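Local atomic coordinates of probable AP endonuclease (African swine fever virus, PDB entry 6KI3), a protein that binds three zinc ions and probably cleaves DNA on the 5' side of apurinic or apyrimidinic sites during repair, and probably also removes mismatched 3' ends. Residues A[159-164]-A[206-211]. Numbering follows the deposited sequence.
Sequences STMEQI and RSLENI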
loop_
_atom_site.group_PDB
_atom_site.type_symbol
_atom_site.label_atom_id
_atom_site.label_comp_id
_atom_site.label_asym_id
_atom_site.label_seq_id
_atom_site.Cartn_x
_atom_site.Cartn_y
_atom_site.Cartn_z
ATOM N N SER A 159 -2.704 -11.235 9.645
ATOM C CA SER A 159 -3.052 -9.991 10.313
ATOM C C SER A 159 -2.644 -9.952 11.775
ATOM O O SER A 159 -2.531 -8.856 12.336
ATOM C CB SER A 159 -4.562 -9.727 10.207
ATOM O OG SER A 159 -4.941 -9.522 8.856
ATOM N N THR A 160 -2.427 -11.101 12.408
ATOM C CA THR A 160 -1.850 -11.151 13.739
ATOM C C THR A 160 -0.335 -11.258 13.633
ATOM O O THR A 160 0.202 -11.798 12.662
ATOM C CB THR A 160 -2.401 -12.335 14.535
ATOM O OG1 THR A 160 -2.224 -13.543 13.784
ATOM C CG2 THR A 160 -3.881 -12.135 14.827
ATOM N N MET A 161 0.355 -10.732 14.647
ATOM C CA MET A 161 1.813 -10.715 14.602
ATOM C C MET A 161 2.396 -12.120 14.637
ATOM O O MET A 161 3.515 -12.335 14.159
ATOM C CB MET A 161 2.366 -9.879 15.755
ATOM C CG MET A 161 3.687 -9.207 15.432
ATOM S SD MET A 161 3.579 -8.239 13.914
ATOM C CE MET A 161 2.283 -7.082 14.349
ATOM N N GLU A 162 1.657 -13.086 15.189
ATOM C CA GLU A 162 2.127 -14.468 15.185
ATOM C C GLU A 162 2.213 -15.010 13.764
ATOM O O GLU A 162 3.217 -15.618 13.377
ATOM C CB GLU A 162 1.207 -15.337 16.043
ATOM N N GLN A 163 1.163 -14.794 12.967
ATOM C CA GLN A 163 1.188 -15.253 11.583
ATOM C C GLN A 163 2.148 -14.431 10.733
ATOM O O GLN A 163 2.752 -14.964 9.794
ATOM C CB GLN A 163 -0.218 -15.213 10.985
ATOM C CG GLN A 163 -1.162 -16.264 11.545
ATOM C CD GLN A 163 -2.300 -16.585 10.596
ATOM O OE1 GLN A 163 -2.605 -15.810 9.690
ATOM N NE2 GLN A 163 -2.932 -17.736 10.797
ATOM N N ILE A 164 2.304 -13.142 11.041
ATOM C CA ILE A 164 3.255 -12.318 10.301
ATOM C C ILE A 164 4.687 -12.733 10.624
ATOM O O ILE A 164 5.529 -12.851 9.726
ATOM C CB ILE A 164 3.017 -10.826 10.595
ATOM C CG1 ILE A 164 1.635 -10.396 10.100
ATOM C CG2 ILE A 164 4.100 -9.974 9.948
ATOM C CD1 ILE A 164 1.366 -8.914 10.252
ATOM N N ARG A 206 3.483 -2.434 18.811
ATOM C CA ARG A 206 4.625 -2.798 19.644
ATOM C C ARG A 206 5.087 -4.217 19.346
ATOM O O ARG A 206 6.293 -4.484 19.277
ATOM C CB ARG A 206 4.272 -2.645 21.123
ATOM N N SER A 207 4.141 -5.143 19.165
ATOM C CA SER A 207 4.501 -6.499 18.767
ATOM C C SER A 207 5.151 -6.517 17.389
ATOM O O SER A 207 5.934 -7.424 17.084
ATOM C CB SER A 207 3.264 -7.396 18.784
ATOM O OG SER A 207 2.279 -6.919 17.883
ATOM N N LEU A 208 4.839 -5.529 16.549
ATOM C CA LEU A 208 5.495 -5.422 15.251
ATOM C C LEU A 208 6.960 -5.037 15.408
ATOM O O LEU A 208 7.843 -5.650 14.798
ATOM C CB LEU A 208 4.765 -4.404 14.374
ATOM C CG LEU A 208 5.446 -4.095 13.040
ATOM C CD1 LEU A 208 5.497 -5.339 12.164
ATOM C CD2 LEU A 208 4.747 -2.952 12.324
ATOM N N GLU A 209 7.237 -4.014 16.220
ATOM C CA GLU A 209 8.620 -3.608 16.439
ATOM C C GLU A 209 9.415 -4.696 17.148
ATOM O O GLU A 209 10.632 -4.798 16.958
ATOM C CB GLU A 209 8.671 -2.307 17.240
ATOM C CG GLU A 209 7.815 -1.192 16.663
ATOM C CD GLU A 209 8.611 0.067 16.382
ATOM O OE1 GLU A 209 9.605 -0.012 15.630
ATOM O OE2 GLU A 209 8.241 1.135 16.914
ATOM N N ASN A 210 8.750 -5.523 17.957
ATOM C CA ASN A 210 9.428 -6.605 18.662
ATOM C C ASN A 210 9.897 -7.723 17.738
ATOM O O ASN A 210 10.524 -8.671 18.224
ATOM C CB ASN A 210 8.514 -7.183 19.747
ATOM C CG ASN A 210 8.396 -6.273 20.956
ATOM O OD1 ASN A 210 9.194 -5.353 21.138
ATOM N ND2 ASN A 210 7.399 -6.531 21.795
ATOM N N ILE A 211 9.611 -7.649 16.439
ATOM C CA ILE A 211 10.124 -8.624 15.483
ATOM C C ILE A 211 10.838 -7.888 14.357
ATOM O O ILE A 211 10.857 -8.348 13.209
ATOM C CB ILE A 211 9.005 -9.536 14.941
ATOM C CG1 ILE A 211 7.952 -8.727 14.181
ATOM C CG2 ILE A 211 8.350 -10.313 16.075
ATOM C CD1 ILE A 211 6.940 -9.587 13.460
#
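Ser207 OG donates a hydrogen bond to the carbonyl oxygen of Trp204 in its own helix, and against this occupied hydroxyl lies Met161, whose CE comes to 3.5 Å from Ser207 OG. A chi1 of 60° sets OG between the backbone N and the carbonyl carbon of Ser207, within reach of the preceding turn. No hydrogen bond joins 159-164 to 206-211; the contact is van der Waals packing built around one side chain. Met161 reaches across from the first turn of helix 161-174, its CG resting 3.3 Å from Ser207 O. Bends at chi2 (54°) and chi3 (60°) then turn the thioether back over Ser207 and Leu208. Met161 CE thereby meets Leu208 CB at 3.7 Å, while Met161 SD lies 3.6 Å from Ile211 CD1, the end of a side chain that crosses the methionine at a slant just beyond the helix. Trp204 also touches Met161 and Ile164, and its NE1 donates to Ser159 O, adding a polar link beside the apolar one. The contact thus joins the start of helix 161-174 to the end of helix 198-209, two neighbouring helices of the outer layer of the TIM barrel, the fold of endonuclease IV-type enzymes.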